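Xylanase and alpha-amylase inhibitor protein (Scadoxus multiflorus, PDB 3MU7) inhibits xylanase and alpha-amylase and has the TIM-barrel fold of glycosyl hydrolase family 18. Local coordinates at residues D14-E19 against G25-V30; E19-S24 against W254-D259. All blocks are in the same frame, centred on the assembly; numbering follows the deposited sequence.

Interaction 1: residues D14-E19 against G25-V30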
loop_
_atom_site.group_PDB
_atom_site.type_symbol
_atom_site.label_atom_id
_atom_site.label_comp_id
_atom_site.label_asym_id
_atom_site.label_seq_id
_atom_site.Cartn_x
_atom_site.Cartn_y
_atom_site.Cartn_z
ATOM N N ASP A 14 -4.294 10.820 15.835
ATOM C CA ASP A 14 -3.944 12.236 15.834
ATOM C C ASP A 14 -3.189 12.687 14.596
ATOM O O ASP A 14 -2.667 13.797 14.570
ATOM C CB ASP A 14 -3.160 12.584 17.092
ATOM C CG ASP A 14 -3.932 12.258 18.338
ATOM O OD1 ASP A 14 -5.052 12.775 18.494
ATOM O OD2 ASP A 14 -3.440 11.444 19.135
ATOM N N GLU A 15 -3.145 11.854 13.562
ATOM C CA GLU A 15 -2.407 12.208 12.356
ATOM C C GLU A 15 -3.106 13.300 11.545
ATOM O O GLU A 15 -4.319 13.510 11.648
ATOM C CB GLU A 15 -2.174 10.977 11.478
ATOM C CG GLU A 15 -3.409 10.504 10.733
ATOM C CD GLU A 15 -3.192 9.149 10.093
ATOM O OE1 GLU A 15 -2.314 9.050 9.207
ATOM O OE2 GLU A 15 -3.903 8.192 10.469
ATOM N N ARG A 16 -2.315 13.971 10.718
ATOM C CA ARG A 16 -2.810 14.883 9.696
ATOM C C ARG A 16 -3.954 14.205 8.931
ATOM O O ARG A 16 -3.833 13.037 8.525
ATOM C CB ARG A 16 -1.654 15.216 8.748
ATOM C CG ARG A 16 -2.027 16.077 7.545
ATOM C CD ARG A 16 -0.842 16.299 6.607
ATOM N NE ARG A 16 -0.330 15.030 6.086
ATOM C CZ ARG A 16 0.842 14.882 5.476
ATOM N NH1 ARG A 16 1.646 15.926 5.285
ATOM N NH2 ARG A 16 1.215 13.680 5.068
ATOM N N SER A 17 -5.056 14.925 8.728
ATOM C CA SER A 17 -6.244 14.357 8.109
ATOM C C SER A 17 -5.962 13.815 6.708
ATOM O O SER A 17 -4.989 14.203 6.055
ATOM C CB SER A 17 -7.357 15.398 8.030
ATOM O OG SER A 17 -7.043 16.357 7.044
ATOM N N LEU A 18 -6.843 12.944 6.238
ATOM C CA LEU A 18 -6.707 12.401 4.897
ATOM C C LEU A 18 -6.737 13.522 3.859
ATOM O O LEU A 18 -5.889 13.573 2.965
ATOM C CB LEU A 18 -7.800 11.373 4.627
ATOM C CG LEU A 18 -7.835 10.790 3.210
ATOM C CD1 LEU A 18 -6.503 10.174 2.830
ATOM C CD2 LEU A 18 -8.932 9.766 3.099
ATOM N N GLU A 19 -7.697 14.436 3.980
ATOM C CA GLU A 19 -7.783 15.536 3.017
ATOM C C GLU A 19 -6.536 16.433 3.049
ATOM O O GLU A 19 -6.043 16.827 1.994
ATOM C CB GLU A 19 -9.087 16.333 3.167
ATOM C CG GLU A 19 -9.281 16.976 4.528
ATOM C CD GLU A 19 -10.717 17.389 4.815
ATOM O OE1 GLU A 19 -11.607 17.170 3.964
ATOM O OE2 GLU A 19 -10.955 17.913 5.924
ATOM N N GLY A 25 0.163 17.780 -1.837
ATOM C CA GLY A 25 0.622 17.674 -3.221
ATOM C C GLY A 25 1.827 16.764 -3.381
ATOM O O GLY A 25 2.434 16.725 -4.453
ATOM N N ASN A 26 2.186 16.035 -2.328
ATOM C CA ASN A 26 3.383 15.191 -2.361
ATOM C C ASN A 26 3.142 13.779 -2.869
ATOM O O ASN A 26 4.102 13.071 -3.190
ATOM C CB ASN A 26 4.027 15.113 -0.979
ATOM C CG ASN A 26 4.721 16.390 -0.585
ATOM O OD1 ASN A 26 4.615 17.409 -1.271
ATOM N ND2 ASN A 26 5.432 16.348 0.533
ATOM N N TYR A 27 1.879 13.364 -2.929
ATOM C CA TYR A 27 1.551 11.952 -3.105
ATOM C C TYR A 27 0.696 11.670 -4.323
ATOM O O TYR A 27 -0.271 12.388 -4.590
ATOM C CB TYR A 27 0.823 11.429 -1.866
ATOM C CG TYR A 27 1.457 11.823 -0.557
ATOM C CD1 TYR A 27 0.805 12.697 0.309
ATOM C CD2 TYR A 27 2.710 11.342 -0.192
ATOM C CE1 TYR A 27 1.372 13.061 1.505
ATOM C CE2 TYR A 27 3.284 11.693 1.011
ATOM C CZ TYR A 27 2.608 12.560 1.857
ATOM O OH TYR A 27 3.140 12.936 3.064
ATOM N N ALA A 28 1.034 10.597 -5.028
ATOM C CA ALA A 28 0.239 10.099 -6.139
ATOM C C ALA A 28 -0.792 9.069 -5.665
ATOM O O ALA A 28 -1.839 8.910 -6.283
ATOM C CB ALA A 28 1.150 9.490 -7.197
ATOM N N TYR A 29 -0.468 8.359 -4.586
ATOM C CA TYR A 29 -1.351 7.357 -3.991
ATOM C C TYR A 29 -1.376 7.583 -2.499
ATOM O O TYR A 29 -0.321 7.788 -1.881
ATOM C CB TYR A 29 -0.806 5.943 -4.161
ATOM C CG TYR A 29 -0.775 5.353 -5.539
ATOM C CD1 TYR A 29 -1.840 4.583 -6.004
ATOM C CD2 TYR A 29 0.347 5.489 -6.351
ATOM C CE1 TYR A 29 -1.810 3.993 -7.267
ATOM C CE2 TYR A 29 0.387 4.903 -7.619
ATOM C CZ TYR A 29 -0.694 4.160 -8.065
ATOM O OH TYR A 29 -0.658 3.584 -9.315
ATOM N N VAL A 30 -2.568 7.491 -1.920
ATOM C CA VAL A 30 -2.728 7.411 -0.470
ATOM C C VAL A 30 -3.435 6.099 -0.174
ATOM O O VAL A 30 -4.473 5.792 -0.765
ATOM C CB VAL A 30 -3.483 8.622 0.117
ATOM C CG1 VAL A 30 -3.687 8.437 1.606
ATOM C CG2 VAL A 30 -2.698 9.893 -0.116
HETATM O O HOH W 1 4.425 15.372 4.895
#
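The Arg16 guanidinium and the Tyr27 ring meet edge to edge, not face to face. Their planes stand 70° apart, and the arginine and the tyrosine reach in from facing sides. Over the centre of one ring face of Tyr27 sits CB of Asn26, 3.9 Å above the plane. At the ring edge, NH2 of Arg16 donates to OH of Tyr27 at 2.9 Å. The bond is moderately bent, with 150° at the hydrogen, and the hydroxyl lies somewhat out of the guanidinium plane. A water joins the pair as well. It accepts from NH1 of Arg16 at 2.9 Å and gives a weak, longer bond to OH of Tyr27. The Arg16 chain starts extended and turns at chi3 (60°), which swings the guanidinium toward the tyrosine. The guanidinium is also held by residues of helices 18-23 and 256-262, so it is gripped at several points. The Tyr27 hydroxyl is also hydrogen-bonded to OD2 of Asp259. A leucine in place of Arg16 would probably leave the Tyr27 hydroxyl without this donor and the bridging water with one mate fewer. Deeper in, CD1 of Leu18 packs on CG1 of Val30 at 3.5 Å. The leucine and valine run alongside each other, pointing opposite ways, and Trp9 touches both. The contact joins the loop and start of helix 18-23 to the entry of strand 29-37, within the first beta-alpha-beta unit of a TIM barrel.

Interaction 2: residues E19-S24 against W254-D259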
loop_
_atom_site.group_PDB
_atom_site.type_symbol
_atom_site.label_atom_id
_atom_site.label_comp_id
_atom_site.label_asym_id
_atom_site.label_seq_id
_atom_site.Cartn_x
_atom_site.Cartn_y
_atom_site.Cartn_z
ATOM N N GLU A 19 -7.697 14.436 3.980
ATOM C CA GLU A 19 -7.783 15.536 3.017
ATOM C C GLU A 19 -6.536 16.433 3.049
ATOM O O GLU A 19 -6.043 16.827 1.994
ATOM C CB GLU A 19 -9.087 16.333 3.167
ATOM C CG GLU A 19 -9.281 16.976 4.528
ATOM C CD GLU A 19 -10.717 17.389 4.815
ATOM O OE1 GLU A 19 -11.607 17.170 3.964
ATOM O OE2 GLU A 19 -10.955 17.913 5.924
ATOM N N ALA A 20 -6.006 16.727 4.237
ATOM C CA ALA A 20 -4.791 17.541 4.334
ATOM C C ALA A 20 -3.565 16.803 3.796
ATOM O O ALA A 20 -2.665 17.407 3.212
ATOM C CB ALA A 20 -4.567 18.010 5.757
ATOM N N THR A 21 -3.543 15.489 3.980
ATOM C CA THR A 21 -2.480 14.656 3.424
ATOM C C THR A 21 -2.458 14.808 1.903
ATOM O O THR A 21 -1.412 15.068 1.299
ATOM C CB THR A 21 -2.681 13.198 3.875
ATOM O OG1 THR A 21 -2.503 13.140 5.293
ATOM C CG2 THR A 21 -1.698 12.246 3.218
ATOM N N CYS A 22 -3.627 14.706 1.286
ATOM C CA CYS A 22 -3.730 14.901 -0.150
ATOM C C CYS A 22 -3.369 16.315 -0.577
ATOM O O CYS A 22 -2.726 16.495 -1.608
ATOM C CB CYS A 22 -5.119 14.513 -0.633
ATOM S SG CYS A 22 -5.335 12.744 -0.436
ATOM N N ASP A 23 -3.751 17.303 0.228
ATOM C CA ASP A 23 -3.457 18.712 -0.070
ATOM C C ASP A 23 -1.973 19.062 -0.063
ATOM O O ASP A 23 -1.581 20.096 -0.595
ATOM C CB ASP A 23 -4.212 19.633 0.890
ATOM C CG ASP A 23 -5.673 19.752 0.551
ATOM O OD1 ASP A 23 -6.051 19.455 -0.596
ATOM O OD2 ASP A 23 -6.436 20.162 1.450
ATOM N N SER A 24 -1.141 18.214 0.533
ATOM C CA SER A 24 0.301 18.441 0.507
ATOM C C SER A 24 0.830 18.486 -0.925
ATOM O O SER A 24 1.834 19.144 -1.195
ATOM C CB SER A 24 1.038 17.345 1.274
ATOM O OG SER A 24 1.071 16.139 0.533
ATOM N N TRP A 254 6.320 4.803 4.654
ATOM C CA TRP A 254 5.672 4.359 5.880
ATOM C C TRP A 254 6.055 5.397 6.939
ATOM O O TRP A 254 7.156 5.392 7.421
ATOM C CB TRP A 254 6.213 2.970 6.288
ATOM C CG TRP A 254 5.490 2.509 7.560
ATOM C CD1 TRP A 254 5.918 2.606 8.833
ATOM C CD2 TRP A 254 4.196 1.929 7.609
ATOM N NE1 TRP A 254 4.948 2.102 9.687
ATOM C CE2 TRP A 254 3.875 1.691 8.951
ATOM C CE3 TRP A 254 3.289 1.553 6.633
ATOM C CZ2 TRP A 254 2.653 1.115 9.335
ATOM C CZ3 TRP A 254 2.100 1.026 7.003
ATOM C CH2 TRP A 254 1.799 0.779 8.350
ATOM N N ASP A 255 5.189 6.355 7.251
ATOM C CA ASP A 255 3.804 6.496 6.827
ATOM C C ASP A 255 3.444 8.007 7.018
ATOM O O ASP A 255 4.230 8.762 7.469
ATOM C CB ASP A 255 2.832 5.650 7.677
ATOM C CG ASP A 255 2.978 5.910 9.178
ATOM O OD1 ASP A 255 3.416 6.934 9.601
ATOM O OD2 ASP A 255 2.686 4.980 9.895
ATOM N N SER A 256 2.252 8.383 6.624
ATOM C CA SER A 256 1.842 9.801 6.606
ATOM C C SER A 256 2.047 10.499 7.964
ATOM O O SER A 256 2.561 11.589 8.032
ATOM C CB SER A 256 0.398 9.916 6.148
ATOM O OG SER A 256 -0.043 11.271 6.087
ATOM N N TYR A 257 1.684 9.784 9.023
ATOM C CA TYR A 257 1.862 10.304 10.372
ATOM C C TYR A 257 3.302 10.766 10.582
ATOM O O TYR A 257 3.542 11.898 11.004
ATOM C CB TYR A 257 1.477 9.219 11.368
ATOM C CG TYR A 257 1.667 9.538 12.822
ATOM C CD1 TYR A 257 1.008 10.609 13.420
ATOM C CD2 TYR A 257 2.455 8.718 13.618
ATOM C CE1 TYR A 257 1.161 10.869 14.776
ATOM C CE2 TYR A 257 2.613 8.968 14.970
ATOM C CZ TYR A 257 1.964 10.042 15.541
ATOM O OH TYR A 257 2.134 10.281 16.887
ATOM N N TRP A 258 4.256 9.897 10.268
ATOM C CA TRP A 258 5.665 10.227 10.452
ATOM C C TRP A 258 6.224 11.194 9.420
ATOM O O TRP A 258 7.083 12.016 9.743
ATOM C CB TRP A 258 6.511 8.960 10.553
ATOM C CG TRP A 258 6.314 8.281 11.870
ATOM C CD1 TRP A 258 5.635 7.124 12.106
ATOM C CD2 TRP A 258 6.778 8.744 13.141
ATOM N NE1 TRP A 258 5.656 6.827 13.451
ATOM C CE2 TRP A 258 6.348 7.809 14.107
ATOM C CE3 TRP A 258 7.512 9.863 13.560
ATOM C CZ2 TRP A 258 6.633 7.951 15.469
ATOM C CZ3 TRP A 258 7.794 10.007 14.915
ATOM C CH2 TRP A 258 7.352 9.055 15.853
ATOM N N ASP A 259 5.742 11.110 8.183
ATOM C CA ASP A 259 6.154 12.031 7.123
ATOM C C ASP A 259 5.749 13.471 7.455
ATOM O O ASP A 259 6.456 14.420 7.112
ATOM C CB ASP A 259 5.547 11.590 5.791
ATOM C CG ASP A 259 6.237 12.204 4.590
ATOM O OD1 ASP A 259 7.430 12.555 4.666
ATOM O OD2 ASP A 259 5.574 12.307 3.548
#
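Thr21 and Ser256 point their side chains at each other from two helices, and their hydroxyls come close. OG1 of Thr21 lies 3.2 Å from OG of Ser256. The methyl of Thr21 also reaches the serine, with CG2 3.5 Å from OG of Ser256. The serine oxygen therefore faces both branches of the threonine. In Thr21 the methyl is anti to the backbone N, while OG1 lies beside that N and anti to the carbonyl carbon (chi1 -66°). This turns OG1 back toward the start of its own helix, where it is hydrogen-bonded to O of Ser17. NE of Arg16 is a second hydrogen-bond partner of the same oxygen. Ser256 carries its OG anti to the backbone N (chi1 -179°), and there it is hydrogen-bonded to NH2 of Arg16. One guanidinium thus serves both hydroxyls, which belong to buried residues.

The setting is the closure of the TIM barrel. Helix 18-23 follows the first barrel strand, 5-9, and helix 256-262 follows the last, 248-254. Trp9 of the first strand touches both Thr21 and Ser256.

Each segment also has side-chain bonds of its own. OG of Ser24 donates to O of Thr21 at 2.8 Å, nearly in line with the C=O bond. That carbonyl accepts from the Ser24 backbone N too, so two bonds hold it. Asp255 is the N-cap of helix 256-262. Its OD1 accepts from N of Trp258 at 3.2 Å, with a fairly straight 166° at the hydrogen. Across the cis peptide bond between Trp254 and Asp255, OD2 of Asp255 lies 3.5 Å above one face of the Trp254 ring, offset toward the rim. Next to Thr21, Cys22 forms a disulfide with Cys63 of helix 56-65.

Overall arrangement
From the N terminus, the chain leaves strand 5-9 and reaches 14-19, which leads into helix 18-23. Interaction 1 closes a short loop here, with five residues between its segments, most of them helical. Interaction 2 starts on the same helix and closes a very long loop, with 229 residues between 19-24 and 254-259. The two contacts cross, since their segments alternate along the chain, and they share Glu19. The centres of interaction 1 and interaction 2 are about 3 Å apart. The contacts touch directly, through probable hydrogen bonds between their side chains. Together they tie the first beta-alpha-beta unit to the helix after the last barrel strand.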